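Local structure of adhesion G-protein coupled receptor G6 (Danio rerio, 6V55) at residues A[15-20]-A[105-110]; A[35-40]-A[110-115]. The protein is an adhesion G-protein coupled receptor, also called Gpr126, whose extracellular region binds calcium and which probably acts in myelination. One frame throughout, in Å; residues are numbered along the deposited sequence.

Interaction 1: A[15-20]-A[105-110]; sequences SFTSPC and GFHISY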
# COMPACT_ATOMS: atom_id res chain seq x y z
N SER A 15 -13.26 -3.25 -5.20
CA SER A 15 -11.99 -3.90 -5.45
C SER A 15 -11.00 -2.84 -5.91
O SER A 15 -11.38 -1.86 -6.57
CB SER A 15 -12.14 -4.99 -6.50
OG SER A 15 -11.21 -6.03 -6.28
N PHE A 16 -9.74 -3.04 -5.55
CA PHE A 16 -8.65 -2.28 -6.15
C PHE A 16 -7.42 -3.16 -6.19
O PHE A 16 -7.26 -4.07 -5.37
CB PHE A 16 -8.36 -0.96 -5.42
CG PHE A 16 -7.91 -1.11 -4.00
CD1 PHE A 16 -6.56 -1.08 -3.67
CD2 PHE A 16 -8.84 -1.17 -2.98
CE1 PHE A 16 -6.16 -1.19 -2.36
CE2 PHE A 16 -8.44 -1.27 -1.65
CZ PHE A 16 -7.11 -1.27 -1.34
N THR A 17 -6.57 -2.91 -7.19
CA THR A 17 -5.34 -3.65 -7.34
C THR A 17 -4.16 -2.69 -7.34
O THR A 17 -4.31 -1.48 -7.56
CB THR A 17 -5.30 -4.48 -8.63
OG1 THR A 17 -5.03 -3.62 -9.74
CG2 THR A 17 -6.59 -5.23 -8.90
N SER A 18 -2.97 -3.26 -7.14
CA SER A 18 -1.71 -2.56 -7.41
C SER A 18 -1.62 -2.26 -8.91
O SER A 18 -2.24 -2.98 -9.70
CB SER A 18 -0.53 -3.43 -6.98
OG SER A 18 -0.47 -4.62 -7.75
N PRO A 19 -0.91 -1.20 -9.32
CA PRO A 19 -0.86 -0.82 -10.75
C PRO A 19 -0.25 -1.92 -11.61
O PRO A 19 0.67 -2.61 -11.18
CB PRO A 19 -0.00 0.45 -10.76
CG PRO A 19 0.59 0.57 -9.36
CD PRO A 19 -0.39 -0.10 -8.47
N CYS A 20 -0.94 -2.19 -12.73
CA CYS A 20 -0.64 -3.19 -13.76
C CYS A 20 -0.84 -4.64 -13.30
O CYS A 20 -0.42 -5.55 -14.03
CB CYS A 20 0.78 -3.03 -14.34
SG CYS A 20 1.30 -1.33 -14.66
N GLY A 105 2.37 -7.91 -7.19
CA GLY A 105 1.54 -6.92 -6.56
C GLY A 105 0.42 -7.55 -5.77
O GLY A 105 0.63 -8.55 -5.07
N PHE A 106 -0.79 -6.99 -5.89
CA PHE A 106 -1.85 -7.40 -4.99
C PHE A 106 -3.21 -7.03 -5.54
O PHE A 106 -3.36 -6.13 -6.37
CB PHE A 106 -1.68 -6.80 -3.60
CG PHE A 106 -1.42 -5.32 -3.56
CD1 PHE A 106 -2.47 -4.42 -3.45
CD2 PHE A 106 -0.11 -4.83 -3.55
CE1 PHE A 106 -2.23 -3.03 -3.38
CE2 PHE A 106 0.14 -3.46 -3.48
CZ PHE A 106 -0.91 -2.57 -3.39
N HIS A 107 -4.22 -7.73 -5.01
CA HIS A 107 -5.62 -7.51 -5.32
C HIS A 107 -6.37 -7.53 -3.99
O HIS A 107 -6.41 -8.57 -3.32
CB HIS A 107 -6.15 -8.60 -6.25
CG HIS A 107 -7.55 -8.37 -6.74
ND1 HIS A 107 -8.27 -9.33 -7.41
CD2 HIS A 107 -8.37 -7.29 -6.65
CE1 HIS A 107 -9.47 -8.86 -7.71
NE2 HIS A 107 -9.55 -7.62 -7.27
N ILE A 108 -6.95 -6.39 -3.62
CA ILE A 108 -7.59 -6.19 -2.33
C ILE A 108 -9.08 -5.93 -2.55
O ILE A 108 -9.46 -5.13 -3.41
CB ILE A 108 -6.93 -5.02 -1.58
CG1 ILE A 108 -5.46 -5.33 -1.29
CG2 ILE A 108 -7.67 -4.67 -0.30
CD1 ILE A 108 -4.75 -4.15 -0.64
N SER A 109 -9.93 -6.63 -1.80
CA SER A 109 -11.36 -6.36 -1.77
C SER A 109 -11.70 -5.62 -0.49
O SER A 109 -11.27 -6.02 0.59
CB SER A 109 -12.15 -7.67 -1.82
OG SER A 109 -12.01 -8.36 -0.59
N TYR A 110 -12.48 -4.55 -0.61
CA TYR A 110 -12.94 -3.81 0.56
C TYR A 110 -14.45 -3.91 0.69
O TYR A 110 -15.18 -4.12 -0.29
CB TYR A 110 -12.52 -2.34 0.51
CG TYR A 110 -13.07 -1.50 -0.63
CD1 TYR A 110 -12.45 -1.49 -1.87
CD2 TYR A 110 -14.18 -0.66 -0.43
CE1 TYR A 110 -12.92 -0.71 -2.90
CE2 TYR A 110 -14.66 0.14 -1.47
CZ TYR A 110 -14.03 0.10 -2.71
OH TYR A 110 -14.47 0.87 -3.76
O HOH W 1 -13.50 0.15 -6.65
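The ring of F16 lies beside the side chain of I108, and both point the same way from the sheet. I108 CB sits over one face of the ring, offset toward the rim, 4.0 Å from its centroid, a CH-pi contact. I108 CG2 adds a contact of 3.6 Å to F16 CZ. The edge of the F16 ring meets Y110, whose CD1 lies near the plane of that ring. F16 has CG between the backbone N and the carbonyl carbon (chi1 62°), which turns the ring over I108. A second CH-pi contact lies further along: S18 CB stands 3.6 Å from the F106 centroid, over its middle.

The other face of the sheet carries S15, T17 and H107. H107 CG is anti to the backbone N (chi1 -174°), and the imidazole reaches S15 edge-on. S15 OG and H107 NE2 are hydrogen-bonded, modelled 2.5 Å apart; that length is doubtfully short, and either may be the donor. T17 CG2 packs obliquely on the same ring, 3.5 Å from H107 CD2.

F16 and I108 form an antiparallel hydrogen-bonded pair through both backbone N-H groups. S18 N bonds F106 O, and F106 N donates a hydrogen bond to S18 OG, 3.0 Å away, so a side chain continues the ladder where strand 13-17 ends. One water joins S15 O to Y110 OH.

Strand 13-17 is an outer strand of its sheet, and 105-114 pairs on the other side with strand 41-51. F16 stacks on W33 of strand 30-36, and F106 meets F95 edge-to-face, joining the two sheets of the CUB domain.

Interaction 2: A[35-40]-A[110-115]; sequences IQAPAG and YKQVAV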
# COMPACT_ATOMS: atom_id res chain seq x y z
N ILE A 35 -10.05 4.31 2.19
CA ILE A 35 -11.39 3.76 2.13
C ILE A 35 -12.21 4.37 3.25
O ILE A 35 -11.88 4.18 4.43
CB ILE A 35 -11.38 2.23 2.25
CG1 ILE A 35 -10.27 1.64 1.37
CG2 ILE A 35 -12.74 1.72 1.88
CD1 ILE A 35 -9.98 0.17 1.65
N GLN A 36 -13.27 5.09 2.90
CA GLN A 36 -14.08 5.79 3.90
C GLN A 36 -15.52 5.32 3.86
O GLN A 36 -16.15 5.27 2.80
CB GLN A 36 -14.03 7.30 3.71
CG GLN A 36 -14.54 8.02 4.92
CD GLN A 36 -14.03 9.43 5.00
OE1 GLN A 36 -13.89 9.99 6.09
NE2 GLN A 36 -13.74 10.02 3.84
N ALA A 37 -16.03 4.96 5.04
CA ALA A 37 -17.39 4.55 5.31
C ALA A 37 -18.09 5.62 6.15
O ALA A 37 -17.42 6.44 6.80
CB ALA A 37 -17.37 3.20 6.05
N PRO A 38 -19.46 5.66 6.16
CA PRO A 38 -20.15 6.58 7.09
C PRO A 38 -20.03 6.16 8.55
O PRO A 38 -19.48 5.09 8.85
CB PRO A 38 -21.61 6.52 6.62
CG PRO A 38 -21.72 5.23 5.85
CD PRO A 38 -20.40 5.07 5.19
N ALA A 39 -20.60 6.96 9.46
CA ALA A 39 -20.22 6.98 10.87
C ALA A 39 -20.56 5.71 11.65
O ALA A 39 -19.95 5.47 12.70
CB ALA A 39 -20.86 8.18 11.57
N GLY A 40 -21.47 4.87 11.15
CA GLY A 40 -21.83 3.67 11.89
C GLY A 40 -21.25 2.39 11.34
O GLY A 40 -21.72 1.29 11.66
N TYR A 110 -12.48 -4.55 -0.61
CA TYR A 110 -12.94 -3.81 0.56
C TYR A 110 -14.45 -3.91 0.69
O TYR A 110 -15.18 -4.12 -0.29
CB TYR A 110 -12.52 -2.34 0.51
CG TYR A 110 -13.07 -1.50 -0.63
CD1 TYR A 110 -12.45 -1.49 -1.87
CD2 TYR A 110 -14.18 -0.66 -0.43
CE1 TYR A 110 -12.92 -0.71 -2.90
CE2 TYR A 110 -14.66 0.14 -1.47
CZ TYR A 110 -14.03 0.10 -2.71
OH TYR A 110 -14.47 0.87 -3.76
N LYS A 111 -14.92 -3.74 1.92
CA LYS A 111 -16.29 -4.05 2.31
C LYS A 111 -16.66 -3.15 3.48
O LYS A 111 -15.89 -3.05 4.45
CB LYS A 111 -16.40 -5.53 2.69
CG LYS A 111 -17.75 -6.17 2.55
CD LYS A 111 -17.90 -7.30 3.57
CE LYS A 111 -18.33 -8.63 2.93
NZ LYS A 111 -18.33 -9.71 3.96
N GLN A 112 -17.81 -2.48 3.39
CA GLN A 112 -18.37 -1.71 4.50
C GLN A 112 -19.17 -2.65 5.41
O GLN A 112 -20.15 -3.27 4.97
CB GLN A 112 -19.25 -0.57 4.00
CG GLN A 112 -18.51 0.51 3.26
CD GLN A 112 -19.35 1.78 3.10
OE1 GLN A 112 -20.46 1.87 3.63
NE2 GLN A 112 -18.81 2.76 2.36
N VAL A 113 -18.75 -2.76 6.66
CA VAL A 113 -19.33 -3.66 7.64
C VAL A 113 -19.88 -2.82 8.78
O VAL A 113 -19.17 -1.96 9.31
CB VAL A 113 -18.30 -4.69 8.15
CG1 VAL A 113 -18.87 -5.52 9.32
CG2 VAL A 113 -17.85 -5.60 7.01
N ALA A 114 -21.15 -3.05 9.13
CA ALA A 114 -21.73 -2.37 10.28
C ALA A 114 -21.13 -2.91 11.56
O ALA A 114 -20.81 -4.11 11.65
CB ALA A 114 -23.25 -2.54 10.28
N VAL A 115 -20.89 -2.01 12.52
CA VAL A 115 -20.53 -2.43 13.87
C VAL A 115 -21.70 -3.24 14.42
O VAL A 115 -22.87 -2.91 14.18
CB VAL A 115 -20.15 -1.20 14.72
CG1 VAL A 115 -21.18 -0.11 14.59
CG2 VAL A 115 -19.98 -1.54 16.20
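From its CB, Q112 sends CG anti to the carbonyl carbon (chi1 -67°), and the chain, extended beyond it, carries the amide across to A37 and P38. Q112 CG comes 4.0 Å from A37 CB. Q112 CD is a little nearer, at 3.8 Å from A37 CB, and also lies beside P38 CD. At the tip the amide divides between two neighbours. Q112 OE1 meets P38 CD at 3.6 Å, where the proline and glutamine side chains cross at about a right angle. Q112 NE2 turns toward the backbone of 36-37 and stands 3.7 Å from A37 CA. Q36 O is equally far from Q112 NE2, too long for a hydrogen bond. Toward segment 35-40 the amide makes van der Waals contacts.

The buried end of the contact is I35 against Y110, set obliquely. I35 CG2 touches Y110 CD2 at 3.6 Å, while I35 CD1 reaches the base of the tyrosine, 3.7 Å from Y110 CB. The other end is more exposed: V115 CG1 packs on G40 O at 3.3 Å.

The two segments run in nearly the same direction, 18° apart, but their strand parts, 35-36 and 110-114, belong to different sheets of the CUB sandwich. I35, A37, Y110 and Q112 point across the layer between the sheets; G40 joins in through its backbone O. I35 also rests on V43 and I45 of strand 41-51 and on F16 of strand 13-17. A37 touches V43, and its O accepts a hydrogen bond from N89 ND2. Strand 30-36 lies between strands 8-9 and 90-96, while 105-114 lies between 13-17 and 41-51.

In the fold
Both interactions use strand 105-114, and their centres lie about 18 Å apart. Y110 belongs to both. Interaction 1 pairs this strand with its neighbour 13-17 within one sheet. Interaction 2 joins it to strand 30-36 of the facing sheet. The two contacts touch where F16 CE2 packs 3.9 Å from I35 CD1. Along the chain the segments alternate: 15-20, 35-40, 105-110, then 110-115. Two strands from early in the CUB domain contact strand 105-114, which comes late in its sequence. One contact builds an edge of the sheet and the other helps hold the sandwich together, near the N-terminal end of the extracellular region.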